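Local coordinates for inorganic polyphosphate/ATP-glucomannokinase (Arthrobacter sp., PDB 1WOQ), which phosphorylates glucose and probably mannose, drawing the phosphoryl group from inorganic polyphosphate or ATP, and is a bacterial sugar kinase of the ROK family, at residues A255-E258 with I259-H263; G84-H88 with G89-S93; L172-G176 with H177-T181; H92-A95 with N96-K99; K226-D229 with E230-N234. One frame throughout, in Å; residues are numbered along the deposited sequence.

Contact 1. Residues A255-E258 with I259-H263; sequences AAIE and IALQH
Ala-256 and Ala-260 are joined by a nearly straight backbone bond, Ala-260 N to Ala-256 O at 3.1 Å. One residue on, Leu-261 N donates to Ile-257 O at 2.9 Å, and Gln-262 N reaches Glu-258 O at the same distance. The bond from Ile-259 N to Ala-255 O is weak at 3.3 Å. These i to i+4 bonds are those of an alpha helix, here the last two turns of helix 250-262. Apolar contact runs along one side of it. Ile-257 and Leu-261 lie side by side and point the same way, with Ile-257 CG2 3.8 Å from Leu-261 CD1. Ile-257 also packs on Leu-129 and Tyr-134 of helix 123-134. Ile-259 is turned elsewhere, to Pro-77. With CG anti to its N (chi1 -172°) and a bend at chi2, Glu-258 brings OE2 near the bent Gln-262, the two side chains crossing obliquely. Their carboxylate and amide planes are 44° apart. Glu-258 OE2 comes within 3.3 Å of Gln-262 NE2, but the angle is too poor for a hydrogen bond. His-263, the last modelled residue, makes a weak ND1 bond of 3.1 Å to Ile-259 O.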
loop_
_atom_site.group_PDB
_atom_site.type_symbol
_atom_site.label_atom_id
_atom_site.label_comp_id
_atom_site.label_asym_id
_atom_site.label_seq_id
_atom_site.Cartn_x
_atom_site.Cartn_y
_atom_site.Cartn_z
ATOM N N ALA A 255 -4.635 4.721 -4.799
ATOM C CA ALA A 255 -4.927 4.162 -6.114
ATOM C C ALA A 255 -5.686 5.182 -6.959
ATOM O O ALA A 255 -5.455 5.298 -8.161
ATOM C CB ALA A 255 -5.747 2.883 -5.972
ATOM N N ALA A 256 -6.591 5.918 -6.320
ATOM C CA ALA A 256 -7.376 6.933 -7.015
ATOM C C ALA A 256 -6.461 8.084 -7.427
ATOM O O ALA A 256 -6.556 8.600 -8.542
ATOM C CB ALA A 256 -8.493 7.442 -6.112
ATOM N N ILE A 257 -5.574 8.483 -6.519
ATOM C CA ILE A 257 -4.629 9.557 -6.810
ATOM C C ILE A 257 -3.842 9.229 -8.075
ATOM O O ILE A 257 -3.704 10.071 -8.957
ATOM C CB ILE A 257 -3.610 9.754 -5.655
ATOM C CG1 ILE A 257 -4.309 10.367 -4.439
ATOM C CG2 ILE A 257 -2.452 10.641 -6.121
ATOM C CD1 ILE A 257 -3.410 10.504 -3.224
ATOM N N GLU A 258 -3.325 8.004 -8.154
ATOM C CA GLU A 258 -2.543 7.584 -9.310
ATOM C C GLU A 258 -3.325 7.753 -10.610
ATOM O O GLU A 258 -2.774 8.219 -11.606
ATOM C CB GLU A 258 -2.085 6.128 -9.151
ATOM C CG GLU A 258 -1.100 5.655 -10.228
ATOM C CD GLU A 258 0.185 6.472 -10.265
ATOM O OE1 GLU A 258 0.378 7.339 -9.388
ATOM O OE2 GLU A 258 1.013 6.242 -11.171
ATOM N N ILE A 259 -4.600 7.371 -10.611
ATOM C CA ILE A 259 -5.423 7.526 -11.812
ATOM C C ILE A 259 -5.406 8.987 -12.240
ATOM O O ILE A 259 -5.139 9.307 -13.399
ATOM C CB ILE A 259 -6.900 7.158 -11.565
ATOM C CG1 ILE A 259 -7.042 5.664 -11.306
ATOM C CG2 ILE A 259 -7.748 7.576 -12.771
ATOM C CD1 ILE A 259 -8.469 5.249 -11.062
ATOM N N ALA A 260 -5.706 9.863 -11.286
ATOM C CA ALA A 260 -5.747 11.299 -11.525
ATOM C C ALA A 260 -4.431 11.824 -12.084
ATOM O O ALA A 260 -4.420 12.573 -13.060
ATOM C CB ALA A 260 -6.094 12.027 -10.232
ATOM N N LEU A 261 -3.322 11.435 -11.461
ATOM C CA LEU A 261 -2.011 11.880 -11.914
ATOM C C LEU A 261 -1.734 11.409 -13.336
ATOM O O LEU A 261 -1.250 12.176 -14.168
ATOM C CB LEU A 261 -0.916 11.357 -10.982
ATOM C CG LEU A 261 -0.919 11.875 -9.541
ATOM C CD1 LEU A 261 0.226 11.232 -8.774
ATOM C CD2 LEU A 261 -0.786 13.392 -9.532
ATOM N N GLN A 262 -2.044 10.146 -13.612
ATOM C CA GLN A 262 -1.821 9.581 -14.938
ATOM C C GLN A 262 -2.700 10.270 -15.978
ATOM O O GLN A 262 -2.242 10.585 -17.076
ATOM C CB GLN A 262 -2.107 8.078 -14.924
ATOM C CG GLN A 262 -1.270 7.294 -13.925
ATOM C CD GLN A 262 0.217 7.351 -14.218
ATOM O OE1 GLN A 262 0.820 8.423 -14.231
ATOM N NE2 GLN A 262 0.817 6.191 -14.452
ATOM N N HIS A 263 -3.964 10.501 -15.630
ATOM C CA HIS A 263 -4.894 11.165 -16.538
ATOM C C HIS A 263 -4.789 12.680 -16.382
ATOM O O HIS A 263 -5.841 13.327 -16.199
ATOM C CB HIS A 263 -6.331 10.721 -16.253
ATOM C CG HIS A 263 -6.623 9.312 -16.663
ATOM N ND1 HIS A 263 -5.907 8.234 -16.189
ATOM C CD2 HIS A 263 -7.560 8.803 -17.499
ATOM C CE1 HIS A 263 -6.390 7.121 -16.715
ATOM N NE2 HIS A 263 -7.393 7.440 -17.513
#

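Contact 2. Residues G84-H88 with G89-S93; sequences GIIQH and GVVHS. With BGC (beta-D-glucopyranose), chain C.
This beta hairpin has a two-residue loop and lies at the edge of the glucose pocket. A type I' turn from Gln-87 to Val-90 joins strands 86-87 and 90-91, with His-88 and Gly-89 both at positive phi. Gln-87 and Val-90 form the hydrogen-bonded pair: Gln-87 N to Val-90 O is 3.0 Å, Val-90 N to Gln-87 O 2.9 Å. Ile-86 CD1 and Val-91 CG2 of the non-hydrogen-bonded pair touch at 3.7 Å. His-92 N donates to Ile-85 O at 2.8 Å. The His-92 ring stacks on the Gln-87 amide, with planes 21° apart and NE2 of Gln-87 offset toward the rim. His-92 ND1 bonds Val-90 O from above the carbonyl plane at 3.0 Å. Ser-93 OG, between its backbone N and carbonyl carbon (chi1 72°), accepts from Ile-85 N at 2.8 Å. Gly-84 N lies 3.2 Å from the sugar O3. The hairpin follows strand 78-82 of the N-terminal five-stranded sheet. Gly-84 O bonds Asn-122, and Gly-89 bonds the backbone of Asp-107 in helix 106-114.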
loop_
_atom_site.group_PDB
_atom_site.type_symbol
_atom_site.label_atom_id
_atom_site.label_comp_id
_atom_site.label_asym_id
_atom_site.label_seq_id
_atom_site.Cartn_x
_atom_site.Cartn_y
_atom_site.Cartn_z
ATOM N N GLY A 84 3.300 -5.882 -5.168
ATOM C CA GLY A 84 4.475 -6.268 -5.928
ATOM C C GLY A 84 4.935 -5.162 -6.861
ATOM O O GLY A 84 4.288 -4.121 -6.967
ATOM N N ILE A 85 6.062 -5.382 -7.529
ATOM C CA ILE A 85 6.592 -4.407 -8.474
ATOM C C ILE A 85 5.654 -4.351 -9.680
ATOM O O ILE A 85 5.306 -5.390 -10.249
ATOM C CB ILE A 85 7.998 -4.818 -8.974
ATOM C CG1 ILE A 85 8.983 -4.852 -7.803
ATOM C CG2 ILE A 85 8.475 -3.853 -10.051
ATOM C CD1 ILE A 85 10.336 -5.474 -8.162
ATOM N N ILE A 86 5.240 -3.146 -10.060
ATOM C CA ILE A 86 4.358 -2.966 -11.211
ATOM C C ILE A 86 5.037 -2.070 -12.245
ATOM O O ILE A 86 5.336 -0.906 -11.969
ATOM C CB ILE A 86 3.016 -2.302 -10.814
ATOM C CG1 ILE A 86 2.288 -3.142 -9.756
ATOM C CG2 ILE A 86 2.143 -2.113 -12.058
ATOM C CD1 ILE A 86 1.915 -4.547 -10.194
ATOM N N GLN A 87 5.285 -2.616 -13.432
ATOM C CA GLN A 87 5.913 -1.856 -14.512
ATOM C C GLN A 87 5.042 -1.969 -15.761
ATOM O O GLN A 87 4.821 -3.066 -16.278
ATOM C CB GLN A 87 7.317 -2.398 -14.809
ATOM C CG GLN A 87 8.287 -2.337 -13.624
ATOM C CD GLN A 87 9.699 -2.801 -13.987
ATOM O OE1 GLN A 87 10.569 -2.912 -13.124
ATOM N NE2 GLN A 87 9.928 -3.067 -15.269
ATOM N N HIS A 88 4.547 -0.832 -16.234
ATOM C CA HIS A 88 3.690 -0.806 -17.414
ATOM C C HIS A 88 2.559 -1.823 -17.281
ATOM O O HIS A 88 2.282 -2.587 -18.210
ATOM C CB HIS A 88 4.509 -1.100 -18.675
ATOM C CG HIS A 88 5.522 -0.045 -18.992
ATOM N ND1 HIS A 88 6.879 -0.256 -18.883
ATOM C CD2 HIS A 88 5.371 1.241 -19.391
ATOM C CE1 HIS A 88 7.522 0.855 -19.198
ATOM N NE2 HIS A 88 6.630 1.778 -19.509
ATOM N N GLY A 89 1.931 -1.834 -16.107
ATOM C CA GLY A 89 0.815 -2.731 -15.845
ATOM C C GLY A 89 1.127 -4.208 -15.673
ATOM O O GLY A 89 0.210 -5.024 -15.578
ATOM N N VAL A 90 2.408 -4.556 -15.615
ATOM C CA VAL A 90 2.810 -5.949 -15.470
ATOM C C VAL A 90 3.432 -6.220 -14.103
ATOM O O VAL A 90 4.225 -5.425 -13.602
ATOM C CB VAL A 90 3.807 -6.342 -16.586
ATOM C CG1 VAL A 90 4.256 -7.788 -16.413
ATOM C CG2 VAL A 90 3.143 -6.157 -17.948
ATOM N N VAL A 91 3.060 -7.344 -13.499
ATOM C CA VAL A 91 3.580 -7.715 -12.181
ATOM C C VAL A 91 4.976 -8.328 -12.296
ATOM O O VAL A 91 5.173 -9.303 -13.024
ATOM C CB VAL A 91 2.634 -8.723 -11.485
ATOM C CG1 VAL A 91 3.238 -9.191 -10.165
ATOM C CG2 VAL A 91 1.270 -8.072 -11.241
ATOM N N HIS A 92 5.942 -7.760 -11.575
ATOM C CA HIS A 92 7.308 -8.269 -11.628
ATOM C C HIS A 92 7.824 -8.902 -10.335
ATOM O O HIS A 92 8.992 -9.289 -10.251
ATOM C CB HIS A 92 8.270 -7.170 -12.095
ATOM C CG HIS A 92 8.169 -6.866 -13.558
ATOM N ND1 HIS A 92 7.117 -6.164 -14.103
ATOM C CD2 HIS A 92 8.967 -7.210 -14.597
ATOM C CE1 HIS A 92 7.269 -6.087 -15.413
ATOM N NE2 HIS A 92 8.384 -6.714 -15.739
ATOM N N SER A 93 6.963 -9.003 -9.330
ATOM C CA SER A 93 7.336 -9.651 -8.076
ATOM C C SER A 93 6.057 -10.130 -7.407
ATOM O O SER A 93 4.996 -9.535 -7.590
ATOM C CB SER A 93 8.104 -8.693 -7.149
ATOM O OG SER A 93 7.262 -7.696 -6.600
HETATM C C2 BGC C . 6.134 -6.835 -1.454
HETATM C C3 BGC C . 5.841 -5.353 -1.726
HETATM C C4 BGC C . 4.617 -4.902 -0.915
HETATM C C5 BGC C . 4.828 -5.236 0.569
HETATM C C6 BGC C . 3.636 -4.902 1.445
HETATM C C1 BGC C . 6.293 -7.046 0.054
HETATM O O1 BGC C . 6.521 -8.382 0.337
HETATM O O2 BGC C . 7.319 -7.224 -2.127
HETATM O O3 BGC C . 5.609 -5.148 -3.112
HETATM O O4 BGC C . 4.425 -3.500 -1.069
HETATM O O5 BGC C . 5.093 -6.648 0.724
HETATM O O6 BGC C . 2.446 -5.495 0.948
#

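Contact 3. Residues L172-G176 with H177-T181; sequences LEIDG and HDAET. With BGC (beta-D-glucopyranose), chain C.
Ile-174 and His-177 pair through their backbones: Ile-174 N donates to His-177 O at 2.8 Å, and His-177 N returns a longer bond of 3.2 Å to Ile-174 O from above its carbonyl plane. They close a type I' turn over Asp-175 and Gly-176, both with positive phi. Glu-173 and Asp-178 are the non-hydrogen-bonded pair next to it. Ala-179 N then bonds Leu-172 O at 2.8 Å, and Ile-174 CD1 rests 4.1 Å from Ala-179 CB. The His-177 ring has Gly-176 O over one face.

Asp-178 ends the hairpin and is the N-cap of helix 179-183. Its OD1 takes a weak bond from Glu-180 N, while OD2 bonds His-171 ND1. Asp-178 O accepts from both Thr-181 N and Thr-181 OG1, the latter at 2.6 Å. Glu-180 has CG between its backbone N and carbonyl carbon (chi1 66°), and the chain then extends to the glucose. Its OE1 is 2.6 Å from the sugar O1, and Ile-153 N also bonds OE1. Asp-178 is placed to orient His-171, which bonds the sugar through NE2. Ile-174 and Ala-179 pack on Tyr-205 of helix 195-213, and Asp-175 makes a salt bridge to Arg-204 of the same helix.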
loop_
_atom_site.group_PDB
_atom_site.type_symbol
_atom_site.label_atom_id
_atom_site.label_comp_id
_atom_site.label_asym_id
_atom_site.label_seq_id
_atom_site.Cartn_x
_atom_site.Cartn_y
_atom_site.Cartn_z
ATOM N N LEU A 172 15.250 -5.568 1.669
ATOM C CA LEU A 172 16.643 -5.268 1.932
ATOM C C LEU A 172 17.069 -6.460 2.775
ATOM O O LEU A 172 16.244 -7.042 3.481
ATOM C CB LEU A 172 16.775 -4.014 2.798
ATOM C CG LEU A 172 16.538 -2.636 2.190
ATOM C CD1 LEU A 172 16.419 -1.595 3.305
ATOM C CD2 LEU A 172 17.695 -2.295 1.259
ATOM N N GLU A 173 18.335 -6.842 2.696
ATOM C CA GLU A 173 18.811 -7.934 3.527
ATOM C C GLU A 173 19.346 -7.272 4.783
ATOM O O GLU A 173 20.048 -6.266 4.705
ATOM C CB GLU A 173 19.933 -8.702 2.838
ATOM C CG GLU A 173 20.555 -9.760 3.726
ATOM C CD GLU A 173 21.742 -10.425 3.077
ATOM O OE1 GLU A 173 22.794 -10.526 3.745
ATOM O OE2 GLU A 173 21.617 -10.844 1.905
ATOM N N ILE A 174 18.997 -7.814 5.944
ATOM C CA ILE A 174 19.469 -7.257 7.201
ATOM C C ILE A 174 19.791 -8.401 8.148
ATOM O O ILE A 174 18.947 -9.258 8.418
ATOM C CB ILE A 174 18.414 -6.335 7.845
ATOM C CG1 ILE A 174 18.148 -5.135 6.927
ATOM C CG2 ILE A 174 18.904 -5.847 9.198
ATOM C CD1 ILE A 174 17.122 -4.169 7.457
ATOM N N ASP A 175 21.031 -8.412 8.626
ATOM C CA ASP A 175 21.509 -9.449 9.529
ATOM C C ASP A 175 21.263 -10.865 9.004
ATOM O O ASP A 175 20.771 -11.740 9.720
ATOM C CB ASP A 175 20.898 -9.253 10.919
ATOM C CG ASP A 175 21.348 -7.951 11.565
ATOM O OD1 ASP A 175 22.537 -7.601 11.403
ATOM O OD2 ASP A 175 20.533 -7.281 12.230
ATOM N N GLY A 176 21.603 -11.068 7.733
ATOM C CA GLY A 176 21.475 -12.374 7.106
ATOM C C GLY A 176 20.104 -12.807 6.620
ATOM O O GLY A 176 19.958 -13.921 6.117
ATOM N N HIS A 177 19.102 -11.944 6.749
ATOM C CA HIS A 177 17.755 -12.295 6.316
ATOM C C HIS A 177 17.039 -11.223 5.526
ATOM O O HIS A 177 17.323 -10.041 5.663
ATOM C CB HIS A 177 16.867 -12.618 7.519
ATOM C CG HIS A 177 17.162 -13.936 8.154
ATOM N ND1 HIS A 177 17.879 -14.052 9.324
ATOM C CD2 HIS A 177 16.842 -15.196 7.779
ATOM C CE1 HIS A 177 17.989 -15.328 9.643
ATOM N NE2 HIS A 177 17.369 -16.043 8.722
ATOM N N ASP A 178 16.090 -11.657 4.704
ATOM C CA ASP A 178 15.264 -10.730 3.952
ATOM C C ASP A 178 14.559 -9.987 5.090
ATOM O O ASP A 178 13.963 -10.616 5.961
ATOM C CB ASP A 178 14.274 -11.519 3.091
ATOM C CG ASP A 178 13.209 -10.644 2.482
ATOM O OD1 ASP A 178 12.251 -10.294 3.201
ATOM O OD2 ASP A 178 13.332 -10.306 1.290
ATOM N N ALA A 179 14.645 -8.660 5.094
ATOM C CA ALA A 179 14.069 -7.854 6.169
ATOM C C ALA A 179 12.669 -8.229 6.644
ATOM O O ALA A 179 12.446 -8.390 7.842
ATOM C CB ALA A 179 14.100 -6.376 5.788
ATOM N N GLU A 180 11.724 -8.375 5.723
ATOM C CA GLU A 180 10.362 -8.689 6.134
ATOM C C GLU A 180 10.160 -10.085 6.702
ATOM O O GLU A 180 9.173 -10.325 7.396
ATOM C CB GLU A 180 9.372 -8.454 4.983
ATOM C CG GLU A 180 9.529 -9.368 3.789
ATOM C CD GLU A 180 8.343 -9.275 2.846
ATOM O OE1 GLU A 180 7.884 -8.146 2.586
ATOM O OE2 GLU A 180 7.872 -10.327 2.363
ATOM N N THR A 181 11.075 -11.008 6.425
ATOM C CA THR A 181 10.913 -12.354 6.957
ATOM C C THR A 181 11.088 -12.341 8.473
ATOM O O THR A 181 10.656 -13.263 9.165
ATOM C CB THR A 181 11.910 -13.355 6.318
ATOM O OG1 THR A 181 13.252 -13.002 6.665
ATOM C CG2 THR A 181 11.765 -13.348 4.807
HETATM C C2 BGC C . 6.134 -6.835 -1.454
HETATM C C3 BGC C . 5.841 -5.353 -1.726
HETATM C C4 BGC C . 4.617 -4.902 -0.915
HETATM C C5 BGC C . 4.828 -5.236 0.569
HETATM C C6 BGC C . 3.636 -4.902 1.445
HETATM C C1 BGC C . 6.293 -7.046 0.054
HETATM O O1 BGC C . 6.521 -8.382 0.337
HETATM O O2 BGC C . 7.319 -7.224 -2.127
HETATM O O3 BGC C . 5.609 -5.148 -3.112
HETATM O O4 BGC C . 4.425 -3.500 -1.069
HETATM O O5 BGC C . 5.093 -6.648 0.724
HETATM O O6 BGC C . 2.446 -5.495 0.948
#

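Contact 4. Residues H92-A95 with N96-K99; sequences HSAA and NVDK. With BGC (beta-D-glucopyranose), chain C.
A type I beta turn from Ala-94 to Val-97 places Ala-95 and Asn-96 in the glucose pocket, in the loop between strand 90-91 and helix 106-114. The methyl of Ala-94 meets Val-97 CG2 at 3.3 Å, tighter than usual for two carbons. With CG1 of Val-97 anti to the carbonyl carbon (chi1 -63°), CG2 falls between the backbone N and the carbonyl carbon, facing the Ala-94 methyl. The side chain also packs on Pro-83. Lys-99 folds back over the turn, bent at chi2 and chi4. Its NZ bonds Ala-94 O at 2.9 Å, nearly along the C=O axis. The same NZ bonds Val-97 O at 3.0 Å, tilted 21° from the carbonyl plane. Ala-95 CB lies 3.4 Å from the sugar O1 and also touches His-171. The Asn-96 side chain also lies beside O1. Ala-94 O and Val-97 O are 3.2 Å apart, both acceptors. The ammonium bridges them and probably eases their mutual repulsion, so a positive charge ties the two ends of the turn together.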
loop_
_atom_site.group_PDB
_atom_site.type_symbol
_atom_site.label_atom_id
_atom_site.label_comp_id
_atom_site.label_asym_id
_atom_site.label_seq_id
_atom_site.Cartn_x
_atom_site.Cartn_y
_atom_site.Cartn_z
ATOM N N HIS A 92 5.942 -7.760 -11.575
ATOM C CA HIS A 92 7.308 -8.269 -11.628
ATOM C C HIS A 92 7.824 -8.902 -10.335
ATOM O O HIS A 92 8.992 -9.289 -10.251
ATOM C CB HIS A 92 8.270 -7.170 -12.095
ATOM C CG HIS A 92 8.169 -6.866 -13.558
ATOM N ND1 HIS A 92 7.117 -6.164 -14.103
ATOM C CD2 HIS A 92 8.967 -7.210 -14.597
ATOM C CE1 HIS A 92 7.269 -6.087 -15.413
ATOM N NE2 HIS A 92 8.384 -6.714 -15.739
ATOM N N SER A 93 6.963 -9.003 -9.330
ATOM C CA SER A 93 7.336 -9.651 -8.076
ATOM C C SER A 93 6.057 -10.130 -7.407
ATOM O O SER A 93 4.996 -9.535 -7.590
ATOM C CB SER A 93 8.104 -8.693 -7.149
ATOM O OG SER A 93 7.262 -7.696 -6.600
ATOM N N ALA A 94 6.155 -11.216 -6.649
ATOM C CA ALA A 94 4.992 -11.776 -5.964
ATOM C C ALA A 94 5.470 -12.426 -4.678
ATOM O O ALA A 94 5.254 -13.616 -4.450
ATOM C CB ALA A 94 4.309 -12.814 -6.859
ATOM N N ALA A 95 6.119 -11.630 -3.837
ATOM C CA ALA A 95 6.669 -12.115 -2.579
ATOM C C ALA A 95 5.704 -12.919 -1.714
ATOM O O ALA A 95 6.049 -13.999 -1.232
ATOM C CB ALA A 95 7.220 -10.949 -1.778
ATOM N N ASN A 96 4.496 -12.402 -1.518
ATOM C CA ASN A 96 3.537 -13.084 -0.662
ATOM C C ASN A 96 2.205 -13.419 -1.320
ATOM O O ASN A 96 1.167 -13.481 -0.654
ATOM C CB ASN A 96 3.325 -12.250 0.601
ATOM C CG ASN A 96 4.631 -11.940 1.305
ATOM O OD1 ASN A 96 5.034 -10.778 1.428
ATOM N ND2 ASN A 96 5.312 -12.984 1.761
ATOM N N VAL A 97 2.244 -13.638 -2.629
ATOM C CA VAL A 97 1.055 -13.997 -3.392
ATOM C C VAL A 97 1.431 -15.124 -4.352
ATOM O O VAL A 97 2.615 -15.405 -4.552
ATOM C CB VAL A 97 0.501 -12.795 -4.192
ATOM C CG1 VAL A 97 0.062 -11.695 -3.233
ATOM C CG2 VAL A 97 1.548 -12.271 -5.149
ATOM N N ASP A 98 0.429 -15.769 -4.944
ATOM C CA ASP A 98 0.686 -16.874 -5.869
ATOM C C ASP A 98 1.669 -16.471 -6.963
ATOM O O ASP A 98 1.508 -15.433 -7.609
ATOM C CB ASP A 98 -0.617 -17.348 -6.511
ATOM C CG ASP A 98 -0.480 -18.715 -7.146
ATOM O OD1 ASP A 98 -0.485 -19.716 -6.399
ATOM O OD2 ASP A 98 -0.351 -18.790 -8.383
ATOM N N LYS A 99 2.677 -17.306 -7.188
ATOM C CA LYS A 99 3.687 -17.010 -8.191
ATOM C C LYS A 99 3.168 -16.920 -9.626
ATOM O O LYS A 99 3.877 -16.450 -10.512
ATOM C CB LYS A 99 4.827 -18.022 -8.086
ATOM C CG LYS A 99 5.507 -17.980 -6.722
ATOM C CD LYS A 99 6.028 -16.575 -6.417
ATOM C CE LYS A 99 6.467 -16.432 -4.968
ATOM N NZ LYS A 99 5.312 -16.523 -4.027
HETATM C C2 BGC C . 6.134 -6.835 -1.454
HETATM C C3 BGC C . 5.841 -5.353 -1.726
HETATM C C4 BGC C . 4.617 -4.902 -0.915
HETATM C C5 BGC C . 4.828 -5.236 0.569
HETATM C C6 BGC C . 3.636 -4.902 1.445
HETATM C C1 BGC C . 6.293 -7.046 0.054
HETATM O O1 BGC C . 6.521 -8.382 0.337
HETATM O O2 BGC C . 7.319 -7.224 -2.127
HETATM O O3 BGC C . 5.609 -5.148 -3.112
HETATM O O4 BGC C . 4.425 -3.500 -1.069
HETATM O O5 BGC C . 5.093 -6.648 0.724
HETATM O O6 BGC C . 2.446 -5.495 0.948
#

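Contact 5. Residues K226-D229 with E230-N234; sequences KRAD and EYLPN
Arg-227 O accepts from Glu-230 N at 2.8 Å, the donor standing above the carbonyl plane. The Arg-227 chain, bent at chi2 and chi3, runs beside Glu-230. NH2 makes a weak, 3.4 Å salt bridge to Glu-230 OE2, and NH1 a firmer one of 3.0 Å to Asp-229 OD1. Asp-229 OD1 and Glu-230 OE2 lie at the guanidinium edge, in its plane, but the Glu-230 carboxylate is turned 79° from it. Ala-228 O takes two bonds, from Tyr-231 N at 3.1 Å and from Leu-232 N at 2.9 Å. Ala-228 CA sits over a face of the Tyr-231 ring in a CH-pi contact, 3.8 Å from the centroid. With CG between its N and carbonyl carbon (chi1 50°), the ring turns back against Ala-228, and its OH bonds Ile-224 O. Ala-228 CB touches Leu-232 CD1 at 3.6 Å. Asp-229 OD2 is 3.7 Å from Glu-230 OE2; the shared arginine probably offsets this. These backbone bonds and the salt-bridge network belong to the connection between parallel strands 217-221 and 241-243, packed against helix 195-213.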
loop_
_atom_site.group_PDB
_atom_site.type_symbol
_atom_site.label_atom_id
_atom_site.label_comp_id
_atom_site.label_asym_id
_atom_site.label_seq_id
_atom_site.Cartn_x
_atom_site.Cartn_y
_atom_site.Cartn_z
ATOM N N LYS A 226 -1.187 1.125 14.041
ATOM C CA LYS A 226 -2.167 1.616 15.002
ATOM C C LYS A 226 -1.662 1.349 16.417
ATOM O O LYS A 226 -2.203 1.875 17.387
ATOM C CB LYS A 226 -3.516 0.924 14.796
ATOM C CG LYS A 226 -4.705 1.695 15.360
ATOM C CD LYS A 226 -5.254 2.719 14.360
ATOM C CE LYS A 226 -4.226 3.775 13.970
ATOM N NZ LYS A 226 -4.718 4.655 12.869
ATOM N N ARG A 227 -0.621 0.528 16.522
ATOM C CA ARG A 227 -0.024 0.199 17.813
ATOM C C ARG A 227 1.365 0.820 17.905
ATOM O O ARG A 227 2.197 0.391 18.703
ATOM C CB ARG A 227 0.086 -1.320 17.986
ATOM C CG ARG A 227 -1.228 -2.064 17.798
ATOM C CD ARG A 227 -2.307 -1.599 18.772
ATOM N NE ARG A 227 -2.023 -1.983 20.153
ATOM C CZ ARG A 227 -1.307 -1.261 21.009
ATOM N NH1 ARG A 227 -0.791 -0.096 20.639
ATOM N NH2 ARG A 227 -1.102 -1.709 22.242
ATOM N N ALA A 228 1.603 1.836 17.081
ATOM C CA ALA A 228 2.889 2.523 17.045
ATOM C C ALA A 228 3.370 3.005 18.411
ATOM O O ALA A 228 4.572 3.045 18.672
ATOM C CB ALA A 228 2.817 3.697 16.078
ATOM N N ASP A 229 2.441 3.378 19.283
ATOM C CA ASP A 229 2.818 3.863 20.605
ATOM C C ASP A 229 3.507 2.785 21.438
ATOM O O ASP A 229 4.142 3.081 22.451
ATOM C CB ASP A 229 1.585 4.393 21.345
ATOM C CG ASP A 229 0.491 3.357 21.472
ATOM O OD1 ASP A 229 0.046 2.827 20.430
ATOM O OD2 ASP A 229 0.074 3.076 22.615
ATOM N N GLU A 230 3.394 1.536 20.995
ATOM C CA GLU A 230 4.006 0.410 21.696
ATOM C C GLU A 230 5.464 0.160 21.309
ATOM O O GLU A 230 6.168 -0.585 21.995
ATOM C CB GLU A 230 3.211 -0.873 21.435
ATOM C CG GLU A 230 1.850 -0.931 22.100
ATOM C CD GLU A 230 1.937 -0.819 23.611
ATOM O OE1 GLU A 230 2.822 -1.466 24.205
ATOM O OE2 GLU A 230 1.116 -0.089 24.202
ATOM N N TYR A 231 5.923 0.768 20.219
ATOM C CA TYR A 231 7.300 0.547 19.792
ATOM C C TYR A 231 8.083 1.769 19.319
ATOM O O TYR A 231 9.298 1.832 19.514
ATOM C CB TYR A 231 7.340 -0.552 18.722
ATOM C CG TYR A 231 6.370 -0.375 17.572
ATOM C CD1 TYR A 231 6.679 0.444 16.484
ATOM C CD2 TYR A 231 5.151 -1.052 17.559
ATOM C CE1 TYR A 231 5.797 0.579 15.408
ATOM C CE2 TYR A 231 4.261 -0.923 16.491
ATOM C CZ TYR A 231 4.591 -0.107 15.419
ATOM O OH TYR A 231 3.709 0.027 14.367
ATOM N N LEU A 232 7.415 2.738 18.704
ATOM C CA LEU A 232 8.129 3.925 18.238
ATOM C C LEU A 232 8.825 4.658 19.387
ATOM O O LEU A 232 9.956 5.116 19.241
ATOM C CB LEU A 232 7.185 4.878 17.499
ATOM C CG LEU A 232 6.601 4.360 16.181
ATOM C CD1 LEU A 232 5.844 5.493 15.497
ATOM C CD2 LEU A 232 7.715 3.846 15.272
ATOM N N PRO A 233 8.159 4.778 20.548
ATOM C CA PRO A 233 8.785 5.469 21.682
ATOM C C PRO A 233 10.126 4.858 22.112
ATOM O O PRO A 233 10.968 5.546 22.685
ATOM C CB PRO A 233 7.724 5.360 22.773
ATOM C CG PRO A 233 6.450 5.410 21.994
ATOM C CD PRO A 233 6.743 4.481 20.837
ATOM N N ASN A 234 10.321 3.572 21.833
ATOM C CA ASN A 234 11.561 2.887 22.202
ATOM C C ASN A 234 12.709 3.121 21.226
ATOM O O ASN A 234 13.871 2.875 21.555
ATOM C CB ASN A 234 11.335 1.377 22.311
ATOM C CG ASN A 234 10.383 1.006 23.421
ATOM O OD1 ASN A 234 10.491 1.505 24.541
ATOM N ND2 ASN A 234 9.447 0.109 23.122
#

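From the N terminus, contact 2 comes first, a hairpin that leaves strand 78-82 at the glucose pocket. Contact 4 begins on its last residues, sharing His-92 and Ser-93, and closes a turn before helix 106-114. Contact 3 is a second hairpin, leading into helix 179-183. It touches contact 4 where Glu-180 meets Asn-96 and Ala-95, so these two parts of the pocket join beside the sugar. Contact 5 turns the chain between strands 217-221 and 241-243, in the sheet with 143-149. Contact 1 lies on the last helix, beside the sheet of strands 14-19, 78-82 and 118-122, its centre about 32 Å from that of contact 5. None nests in another. The ROK family belongs to the actin-like ATPase superfamily.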